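Local coordinates for protein esterase (Thermotoga maritima, PDB 3DOH) that hydrolyses carboxylic esters as a thermostable esterase that joins an alpha/beta-hydrolase domain to an immunoglobulin-like domain, at residues A[136-141]-A[189-194]; A[142-147]-A[199-204]; A[177-182]-A[195-200]; A[266-271]-A[364-369]. All blocks are in the same frame, centred on the assembly; numbering follows the deposited sequence.

Contact 1 (A[136-141]-A[189-194]). With SO4 (sulfate ion), chain F; SO4 (sulfate ion), chain G.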
# COMPACT_ATOMS: atom_id res chain seq x y z
N GLU A 136 31.27 -9.46 22.37
CA GLU A 136 31.15 -8.86 21.07
C GLU A 136 32.20 -9.58 20.22
O GLU A 136 33.06 -10.25 20.76
CB GLU A 136 31.39 -7.35 21.17
CG GLU A 136 30.55 -6.66 22.28
CD GLU A 136 30.57 -5.12 22.21
OE1 GLU A 136 31.20 -4.58 21.29
OE2 GLU A 136 29.96 -4.46 23.06
N LYS A 137 32.10 -9.52 18.90
CA LYS A 137 33.16 -9.97 17.96
C LYS A 137 33.11 -8.89 16.90
O LYS A 137 32.05 -8.72 16.29
CB LYS A 137 32.79 -11.33 17.33
CG LYS A 137 33.92 -12.25 16.89
CD LYS A 137 34.34 -12.04 15.44
CE LYS A 137 35.32 -13.17 14.93
NZ LYS A 137 36.81 -12.90 15.17
N HIS A 138 34.22 -8.19 16.68
CA HIS A 138 34.23 -7.04 15.79
C HIS A 138 34.91 -7.37 14.47
O HIS A 138 36.14 -7.33 14.36
CB HIS A 138 34.93 -5.85 16.46
CG HIS A 138 34.40 -5.52 17.82
ND1 HIS A 138 35.21 -5.38 18.92
CD2 HIS A 138 33.13 -5.31 18.25
CE1 HIS A 138 34.46 -5.09 19.97
NE2 HIS A 138 33.20 -5.04 19.59
N LEU A 139 34.11 -7.70 13.46
CA LEU A 139 34.60 -8.41 12.29
C LEU A 139 35.43 -7.50 11.40
O LEU A 139 34.90 -6.74 10.59
CB LEU A 139 33.43 -8.99 11.49
CG LEU A 139 32.97 -10.39 11.89
CD1 LEU A 139 31.81 -10.85 11.01
CD2 LEU A 139 34.12 -11.38 11.83
N ILE A 140 36.75 -7.57 11.55
CA ILE A 140 37.67 -6.78 10.74
C ILE A 140 38.32 -5.67 11.56
O ILE A 140 39.47 -5.32 11.34
CB ILE A 140 36.95 -6.16 9.53
CG1 ILE A 140 36.28 -7.25 8.69
CG2 ILE A 140 37.93 -5.36 8.69
CD1 ILE A 140 37.25 -8.09 7.90
N ILE A 141 37.56 -5.13 12.51
CA ILE A 141 38.11 -4.20 13.49
C ILE A 141 39.02 -4.91 14.48
O ILE A 141 39.90 -4.30 15.09
CB ILE A 141 37.00 -3.46 14.26
CG1 ILE A 141 36.41 -2.33 13.40
CG2 ILE A 141 37.53 -2.91 15.57
CD1 ILE A 141 35.35 -1.52 14.11
N ASP A 189 39.44 6.64 22.65
CA ASP A 189 39.08 5.25 22.83
C ASP A 189 39.79 4.33 21.85
O ASP A 189 39.78 3.10 22.02
CB ASP A 189 37.55 5.09 22.66
CG ASP A 189 37.04 5.50 21.24
OD1 ASP A 189 37.56 6.46 20.64
OD2 ASP A 189 36.10 4.88 20.71
N ASN A 190 40.38 4.89 20.80
CA ASN A 190 41.02 4.08 19.77
C ASN A 190 40.06 3.13 19.01
O ASN A 190 40.48 2.08 18.49
CB ASN A 190 42.18 3.29 20.38
CG ASN A 190 43.34 3.13 19.42
OD1 ASN A 190 43.26 3.56 18.27
ND2 ASN A 190 44.42 2.53 19.88
N TYR A 191 38.78 3.47 18.95
CA TYR A 191 37.82 2.58 18.29
C TYR A 191 37.05 3.33 17.21
O TYR A 191 36.97 2.90 16.06
CB TYR A 191 36.85 1.98 19.31
CG TYR A 191 36.10 0.77 18.80
CD1 TYR A 191 36.55 -0.52 19.07
CD2 TYR A 191 34.95 0.91 18.04
CE1 TYR A 191 35.87 -1.63 18.61
CE2 TYR A 191 34.26 -0.19 17.57
CZ TYR A 191 34.73 -1.46 17.86
OH TYR A 191 34.04 -2.56 17.39
N LEU A 192 36.47 4.45 17.62
CA LEU A 192 35.72 5.35 16.74
C LEU A 192 36.23 5.48 15.32
O LEU A 192 35.43 5.38 14.37
CB LEU A 192 35.64 6.72 17.36
CG LEU A 192 34.25 7.17 17.80
CD1 LEU A 192 33.21 6.03 17.95
CD2 LEU A 192 34.40 7.97 19.07
N GLN A 193 37.54 5.67 15.17
CA GLN A 193 38.13 6.11 13.89
C GLN A 193 38.21 4.98 12.89
O GLN A 193 38.52 5.15 11.69
CB GLN A 193 39.50 6.81 14.11
CG GLN A 193 40.73 5.91 14.22
CD GLN A 193 40.90 5.32 15.61
OE1 GLN A 193 39.98 5.35 16.43
NE2 GLN A 193 42.09 4.76 15.88
N VAL A 194 37.87 3.81 13.40
CA VAL A 194 37.95 2.60 12.64
C VAL A 194 36.52 2.05 12.48
O VAL A 194 36.29 1.11 11.73
CB VAL A 194 39.00 1.67 13.35
CG1 VAL A 194 38.42 0.36 13.86
CG2 VAL A 194 40.26 1.47 12.51
S SO4 F . 37.62 -11.27 11.05
O1 SO4 F . 37.30 -11.25 12.48
O2 SO4 F . 37.20 -12.53 10.45
O3 SO4 F . 39.04 -11.15 10.84
O4 SO4 F . 36.98 -10.17 10.35
S SO4 G . 38.80 -5.21 19.23
O1 SO4 G . 38.63 -3.78 19.50
O2 SO4 G . 38.67 -5.90 20.52
O3 SO4 G . 40.11 -5.48 18.62
O4 SO4 G . 37.75 -5.67 18.31

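Contact 2 (A[142-147]-A[199-204])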
# COMPACT_ATOMS: atom_id res chain seq x y z
N ASP A 142 38.79 -6.21 14.65
CA ASP A 142 39.62 -7.02 15.52
C ASP A 142 40.91 -7.52 14.87
O ASP A 142 41.71 -8.12 15.55
CB ASP A 142 38.79 -8.17 16.10
CG ASP A 142 38.36 -9.18 15.03
OD1 ASP A 142 38.72 -8.98 13.81
OD2 ASP A 142 37.66 -10.16 15.42
N ASP A 143 41.14 -7.27 13.58
CA ASP A 143 42.47 -7.52 13.00
C ASP A 143 43.46 -6.38 13.10
O ASP A 143 44.62 -6.56 12.73
CB ASP A 143 42.41 -7.93 11.53
CG ASP A 143 41.48 -9.08 11.29
OD1 ASP A 143 41.69 -10.13 11.92
OD2 ASP A 143 40.55 -8.93 10.46
N PHE A 144 43.00 -5.21 13.51
CA PHE A 144 43.83 -4.02 13.69
C PHE A 144 44.26 -4.04 15.13
O PHE A 144 43.44 -3.83 16.04
CB PHE A 144 43.01 -2.71 13.54
CG PHE A 144 42.67 -2.35 12.13
CD1 PHE A 144 41.85 -3.18 11.35
CD2 PHE A 144 43.15 -1.15 11.58
CE1 PHE A 144 41.54 -2.86 10.04
CE2 PHE A 144 42.83 -0.80 10.24
CZ PHE A 144 42.01 -1.67 9.48
N LEU A 145 45.53 -4.28 15.33
CA LEU A 145 46.18 -4.10 16.63
C LEU A 145 46.02 -2.68 17.15
O LEU A 145 45.99 -1.73 16.37
CB LEU A 145 47.67 -4.40 16.47
CG LEU A 145 47.95 -5.81 15.97
CD1 LEU A 145 49.33 -5.90 15.39
CD2 LEU A 145 47.72 -6.76 17.14
N ALA A 146 45.89 -2.55 18.46
CA ALA A 146 45.81 -1.25 19.11
C ALA A 146 47.17 -0.86 19.67
O ALA A 146 47.87 -1.70 20.23
CB ALA A 146 44.76 -1.26 20.21
N PHE A 147 47.55 0.39 19.48
CA PHE A 147 48.80 0.91 20.00
C PHE A 147 48.52 2.34 20.42
O PHE A 147 47.53 2.92 19.98
CB PHE A 147 49.89 0.87 18.92
CG PHE A 147 50.37 -0.51 18.60
CD1 PHE A 147 51.03 -1.29 19.55
CD2 PHE A 147 50.17 -1.06 17.33
CE1 PHE A 147 51.49 -2.60 19.23
CE2 PHE A 147 50.61 -2.36 17.00
CZ PHE A 147 51.27 -3.12 17.93
N GLY A 199 36.42 3.75 6.11
CA GLY A 199 37.68 4.44 5.75
C GLY A 199 38.96 3.68 6.01
O GLY A 199 39.93 3.78 5.23
N ALA A 200 38.99 2.91 7.10
CA ALA A 200 40.20 2.18 7.48
C ALA A 200 40.10 0.75 6.97
O ALA A 200 41.04 0.18 6.44
CB ALA A 200 40.39 2.19 9.00
N VAL A 201 38.91 0.23 7.10
CA VAL A 201 38.64 -1.17 7.07
C VAL A 201 38.53 -1.73 5.65
O VAL A 201 38.88 -2.88 5.38
CB VAL A 201 37.35 -1.32 7.90
CG1 VAL A 201 36.21 -1.93 7.13
CG2 VAL A 201 37.63 -1.88 9.29
N VAL A 202 38.08 -0.91 4.71
CA VAL A 202 37.93 -1.38 3.31
C VAL A 202 39.27 -1.96 2.83
O VAL A 202 39.31 -3.06 2.26
CB VAL A 202 37.37 -0.25 2.38
CG1 VAL A 202 38.31 0.96 2.31
CG2 VAL A 202 37.06 -0.80 1.00
N TRP A 203 40.36 -1.26 3.13
CA TRP A 203 41.66 -1.68 2.67
C TRP A 203 42.00 -3.01 3.31
O TRP A 203 42.86 -3.73 2.86
CB TRP A 203 42.68 -0.64 3.01
CG TRP A 203 42.15 0.78 2.74
CD1 TRP A 203 41.67 1.67 3.67
CD2 TRP A 203 42.05 1.43 1.47
NE1 TRP A 203 41.27 2.82 3.04
CE2 TRP A 203 41.49 2.70 1.69
CE3 TRP A 203 42.35 1.05 0.15
CZ2 TRP A 203 41.24 3.60 0.65
CZ3 TRP A 203 42.12 1.94 -0.88
CH2 TRP A 203 41.56 3.20 -0.63
N ALA A 204 41.25 -3.37 4.34
CA ALA A 204 41.63 -4.54 5.11
C ALA A 204 40.74 -5.72 4.79
O ALA A 204 41.00 -6.83 5.24
CB ALA A 204 41.63 -4.22 6.62

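Contact 3 (A[177-182]-A[195-200])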
# COMPACT_ATOMS: atom_id res chain seq x y z
N VAL A 177 48.46 2.09 3.81
CA VAL A 177 47.41 3.09 3.70
C VAL A 177 47.21 3.75 5.06
O VAL A 177 46.96 3.06 6.08
CB VAL A 177 46.08 2.50 3.16
CG1 VAL A 177 44.98 3.57 3.19
CG2 VAL A 177 46.24 1.93 1.73
N VAL A 178 47.31 5.08 5.09
CA VAL A 178 47.05 5.83 6.32
C VAL A 178 45.73 6.58 6.24
O VAL A 178 45.52 7.39 5.33
CB VAL A 178 48.19 6.83 6.61
CG1 VAL A 178 49.37 6.58 5.69
CG2 VAL A 178 47.68 8.26 6.47
N PHE A 179 44.84 6.31 7.19
CA PHE A 179 43.52 6.94 7.18
C PHE A 179 43.35 7.99 8.28
O PHE A 179 43.55 7.70 9.49
CB PHE A 179 42.41 5.87 7.33
CG PHE A 179 41.03 6.45 7.59
CD1 PHE A 179 40.44 7.32 6.66
CD2 PHE A 179 40.35 6.17 8.77
CE1 PHE A 179 39.19 7.90 6.91
CE2 PHE A 179 39.11 6.75 9.02
CZ PHE A 179 38.53 7.63 8.08
N LEU A 180 42.95 9.20 7.89
CA LEU A 180 42.62 10.23 8.87
C LEU A 180 41.11 10.42 9.00
O LEU A 180 40.45 10.83 8.04
CB LEU A 180 43.25 11.55 8.49
CG LEU A 180 44.74 11.50 8.22
CD1 LEU A 180 45.19 12.89 7.68
CD2 LEU A 180 45.53 11.06 9.48
N HIS A 181 40.57 10.14 10.18
CA HIS A 181 39.12 10.20 10.39
C HIS A 181 38.60 11.64 10.51
O HIS A 181 39.38 12.61 10.62
CB HIS A 181 38.78 9.45 11.65
CG HIS A 181 39.33 10.10 12.87
ND1 HIS A 181 38.79 11.26 13.38
CD2 HIS A 181 40.40 9.81 13.63
CE1 HIS A 181 39.49 11.63 14.44
NE2 HIS A 181 40.48 10.77 14.61
N GLY A 182 37.28 11.77 10.53
CA GLY A 182 36.61 13.08 10.57
C GLY A 182 36.39 13.53 12.00
O GLY A 182 36.65 12.77 12.93
N ALA A 195 35.55 2.64 13.16
CA ALA A 195 34.23 2.08 13.16
C ALA A 195 33.19 3.04 12.57
O ALA A 195 32.10 2.63 12.16
CB ALA A 195 33.85 1.71 14.55
N GLY A 196 33.52 4.32 12.53
CA GLY A 196 32.56 5.33 12.08
C GLY A 196 32.19 5.23 10.61
O GLY A 196 31.10 5.61 10.24
N ASN A 197 33.09 4.69 9.79
CA ASN A 197 32.86 4.47 8.34
C ASN A 197 33.87 3.44 7.79
O ASN A 197 34.64 2.89 8.57
CB ASN A 197 32.96 5.80 7.60
CG ASN A 197 34.17 6.59 8.02
OD1 ASN A 197 34.07 7.76 8.41
ND2 ASN A 197 35.35 5.95 7.93
N ARG A 198 33.88 3.17 6.48
CA ARG A 198 34.67 2.07 5.94
C ARG A 198 36.07 2.57 5.58
O ARG A 198 36.84 1.91 4.88
CB ARG A 198 33.96 1.44 4.72
CG ARG A 198 32.85 0.36 5.00
CD ARG A 198 32.92 -0.86 4.02
NE ARG A 198 32.47 -2.12 4.63
CZ ARG A 198 31.33 -2.80 4.33
NH1 ARG A 198 30.48 -2.37 3.38
NH2 ARG A 198 31.02 -3.95 4.99
N GLY A 199 36.42 3.75 6.11
CA GLY A 199 37.68 4.44 5.75
C GLY A 199 38.96 3.68 6.01
O GLY A 199 39.93 3.78 5.23
N ALA A 200 38.99 2.91 7.10
CA ALA A 200 40.20 2.18 7.48
C ALA A 200 40.10 0.75 6.97
O ALA A 200 41.04 0.18 6.44
CB ALA A 200 40.39 2.19 9.00

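Contact 4 (A[266-271]-A[364-369]). With SO4 (sulfate ion), chain C.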
# COMPACT_ATOMS: atom_id res chain seq x y z
N TYR A 266 50.20 5.59 0.93
CA TYR A 266 49.06 6.29 0.40
C TYR A 266 48.37 6.94 1.57
O TYR A 266 48.60 6.59 2.71
CB TYR A 266 48.15 5.29 -0.24
CG TYR A 266 48.81 4.41 -1.30
CD1 TYR A 266 49.52 4.96 -2.36
CD2 TYR A 266 48.66 3.01 -1.30
CE1 TYR A 266 50.09 4.17 -3.34
CE2 TYR A 266 49.24 2.21 -2.29
CZ TYR A 266 49.95 2.81 -3.30
OH TYR A 266 50.54 2.06 -4.32
N ILE A 267 47.52 7.91 1.30
CA ILE A 267 46.83 8.59 2.39
C ILE A 267 45.45 9.12 1.97
O ILE A 267 45.32 9.72 0.91
CB ILE A 267 47.68 9.75 2.97
CG1 ILE A 267 46.98 10.38 4.19
CG2 ILE A 267 48.02 10.78 1.88
CD1 ILE A 267 47.96 11.05 5.14
N THR A 268 44.45 8.88 2.82
CA THR A 268 43.11 9.32 2.60
C THR A 268 42.46 9.64 3.94
O THR A 268 42.85 9.10 4.99
CB THR A 268 42.26 8.24 1.81
OG1 THR A 268 40.90 8.70 1.63
CG2 THR A 268 42.25 6.91 2.55
N GLY A 269 41.46 10.52 3.90
CA GLY A 269 40.67 10.87 5.05
C GLY A 269 39.50 11.70 4.56
O GLY A 269 39.49 12.16 3.43
N LEU A 270 38.52 11.90 5.43
CA LEU A 270 37.29 12.59 5.06
C LEU A 270 37.04 13.79 5.97
O LEU A 270 37.25 13.70 7.18
CB LEU A 270 36.10 11.64 5.09
CG LEU A 270 35.89 10.87 6.40
CD1 LEU A 270 36.93 9.77 6.54
CD2 LEU A 270 35.92 11.81 7.59
N SER A 271 36.59 14.89 5.39
CA SER A 271 36.09 16.01 6.18
C SER A 271 37.25 16.65 6.95
O SER A 271 38.16 17.19 6.32
CB SER A 271 34.96 15.51 7.08
OG SER A 271 34.34 16.59 7.72
N PRO A 364 29.93 6.70 -0.78
CA PRO A 364 30.12 6.05 -2.07
C PRO A 364 31.57 5.90 -2.45
O PRO A 364 31.92 5.02 -3.25
CB PRO A 364 29.46 7.01 -3.06
CG PRO A 364 29.15 8.22 -2.32
CD PRO A 364 29.28 8.01 -0.88
N THR A 365 32.42 6.77 -1.92
CA THR A 365 33.80 6.82 -2.37
C THR A 365 34.52 5.55 -1.98
O THR A 365 35.14 4.93 -2.83
CB THR A 365 34.48 8.04 -1.81
OG1 THR A 365 33.76 9.18 -2.27
CG2 THR A 365 35.89 8.13 -2.27
N TYR A 366 34.43 5.16 -0.71
CA TYR A 366 35.05 3.91 -0.26
C TYR A 366 34.38 2.68 -0.84
O TYR A 366 34.93 1.56 -0.75
CB TYR A 366 35.18 3.85 1.27
CG TYR A 366 36.17 4.87 1.77
CD1 TYR A 366 37.42 5.00 1.16
CD2 TYR A 366 35.87 5.74 2.84
CE1 TYR A 366 38.34 5.96 1.59
CE2 TYR A 366 36.80 6.71 3.26
CZ TYR A 366 38.03 6.79 2.64
OH TYR A 366 38.96 7.72 3.01
N GLU A 367 33.22 2.87 -1.45
CA GLU A 367 32.56 1.78 -2.17
C GLU A 367 32.94 1.73 -3.67
O GLU A 367 32.46 0.87 -4.41
CB GLU A 367 31.03 1.76 -1.93
CG GLU A 367 30.60 1.45 -0.47
CD GLU A 367 31.20 0.13 0.12
OE1 GLU A 367 30.77 -0.97 -0.30
OE2 GLU A 367 32.08 0.20 1.02
N ASN A 368 33.86 2.58 -4.09
CA ASN A 368 34.26 2.63 -5.49
C ASN A 368 35.50 1.76 -5.81
O ASN A 368 36.65 2.12 -5.47
CB ASN A 368 34.52 4.09 -5.81
CG ASN A 368 34.76 4.36 -7.29
OD1 ASN A 368 35.32 3.52 -8.02
ND2 ASN A 368 34.38 5.57 -7.72
N GLN A 369 35.27 0.61 -6.45
CA GLN A 369 36.35 -0.35 -6.76
C GLN A 369 37.42 0.29 -7.66
O GLN A 369 38.60 -0.04 -7.55
CB GLN A 369 35.81 -1.71 -7.32
CG GLN A 369 36.93 -2.61 -7.96
CD GLN A 369 36.56 -4.10 -8.21
OE1 GLN A 369 35.41 -4.43 -8.53
NE2 GLN A 369 37.56 -5.00 -8.10
S SO4 C . 33.11 15.12 10.30
O1 SO4 C . 32.36 15.70 11.42
O2 SO4 C . 33.12 13.65 10.50
O3 SO4 C . 34.45 15.75 10.26
O4 SO4 C . 32.46 15.45 9.05

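Contact 1 (A[136-141]-A[189-194])
Two first torsions bring H138 and Y191 together: the imidazole swings back beside its backbone N (chi1 -52°), while Y191 extends its ring with CG opposite the N (chi1 -163°). The phenol then arrives edge first over one face of the imidazole, a T-shaped pair with centroids 5.1 Å apart and planes at 77°. Y191 OH sits above the rim of that face, 3.0 Å from H138 CG, and is hydrogen-bonded to E20. Both imidazole nitrogens are taken. H138 NE2 gives a nearly straight bond of 2.7 Å to E136 OE1, in the ring plane and on the anti lone pair, and H138 ND1 reaches O4 of a sulfate ion (chain G), probably from the crystallisation liquor, at 2.6 Å. With carboxylate and sulfate both accepting, the ring is probably protonated in this crystal; E136 is shared with R105. Cutting H138 back to an alanine takes away both N-H groups and is likely to leave E136 without this donor and the Y191 edge without a face to lean on. Beside the rings, I141 adds apolar contacts, CG2 lying 3.7 Å from Y191 CE1 and CG1 meeting V194 CG1 at 3.4 Å. This is an interdomain junction: the end of strand 129-139 of the immunoglobulin-like sheet and the residues just after it meet the turn into the short, weakly bonded hydrolase helix 192-195.

Contact 2 (A[142-147]-A[199-204])
F144 faces the 199-204 loop, and its ring alone makes the contact. From CB, CG turns to the side of the backbone N (chi1 -76°), which aims the far half of the ring at a pocket of small side chains. CE1 is the busier of the two flanking atoms, with A204 CB at 3.7 Å and V201 CG2 at 4.1 Å, both approaching obliquely. On the other flank CE2 lies 4.1 Å from A200 CB. The tip, CZ, also touches A204 CB, at 3.9 Å. A200 O lies near the ring plane, 3.7 Å from F144 CZ, with its C=O running past rather than at the ring. The loop is braced from within as W203 NE1 bonds to G199 O at 2.7 Å, a bent bond whose donor is tilted from the carbonyl plane. V194 and V216 also touch F144, while F163 packs on A204, so the edge strand 144-150 is fastened to the hydrolase core through F144, near its beginning. The chemistry is nearly all dispersion between a ring and methyl groups; A200 O adds at most a weak electrostatic contribution, and the fit depends on shape rather than on directed bonds.

Contact 3 (A[177-182]-A[195-200])
Strand 174-180 of the central hydrolase sheet is followed by the His-Gly of residues 181-182, where in many alpha/beta-hydrolases the oxyanion-hole loop begins, and the loop 195-200 lies across that end on F179. The F179 ring stands out from the strand with CG opposite the backbone N (chi1 169°) and offers one face to G199. G199 CA sits 3.9 Å from the F179 ring centroid and only 10° off the normal, a CH-pi contact centred over the ring. The peptide towards A200 follows over the same face, with G199 C 3.8 Å from F179 CG and A200 N 3.9 Å from F179 CD2. With no CB in the way, the backbone of G199 can settle directly on the ring. At one side A200 CB touches F179 CD2 at 4.0 Å; at the far end, near CZ, the N197 side chain crosses obliquely. The opposite face has H181 N over its rim. H181 is itself fixed, ND1 bonding to G182 O at 2.7 Å (160°) and NE2 taking the backbone N-H of C221. An alanine in place of F179 would remove the ring and would probably open a gap beneath G199, leaving the loop free to shift at the strand's end. L270, on the neighbouring strand, also packs against F179. Chemically, the C-H of G199 CA, polarised by its flanking peptides, rests on the ring's pi face, and the rest is van der Waals contact, with the buried ring lying between the loop and the strand's own backbone at H181 N.

Contact 4 (A[266-271]-A[364-369])
A buried chain of hydroxyls is the striking feature here: Y366 OH donates to T268 OG1 at 2.6 Å, and T268 OG1 is in turn hydrogen-bonded to the backbone O of I292 on the next strand. T268 reaches out from the strand as Y366 reaches in from the helix. On T268 the hydroxyl takes the place opposite the backbone N (chi1 179°), which presents OG1 near the plane of the phenol ring, at its edge; CG2 packs alongside, 3.4 Å from Y366 OH. Farther along the same ring, L270 CD1 makes a looser apolar contact with Y366 CE2 at 4.5 Å. F179 and I294 touch the Y366 ring too, so helix 362-366 is pinned on the C-terminal part of strand 264-270. The strand holds G269 and leads into S271, whose positive phi of 68° fits the nucleophile elbow of the GxSxG motif. S271 OG is hydrogen-bonded to H359 NE2, consistent with a Ser-His-Asp triad with D319, and lies 2.6 Å from O4 of the chain C sulfate, an ion probably from the crystallisation liquor and also bound by A183 N and H359. The tyrosine proton is thus spent on T268, whose own hydroxyl meets a carbonyl; the polar tips are satisfied within the core, and the bond ties the helix to a sheet position three residues before the probable nucleophile.

After strand 129-139, the last of the immunoglobulin-like sheet, the chain passes directly from 136-141 of contact 1 to 142-147 of contact 2, at the edge of the hydrolase sheet. Strand 174-180 then opens contact 3. The return stretch closes all three: 189-194 completes contact 1, 195-200 contact 3 and 199-204 contact 2. Contact 1 therefore crosses both others, while contacts 2 and 3 end on the same loop and share G199 and A200. Contact 4 comes later, in series, closing a long loop from strand 264-270 to helix 362-366. It touches contact 3 through neighbouring strands and contact 2 through W203, so the loop 195-204 joins the elbow side to the domain junction, while contacts 1 and 4 do not touch.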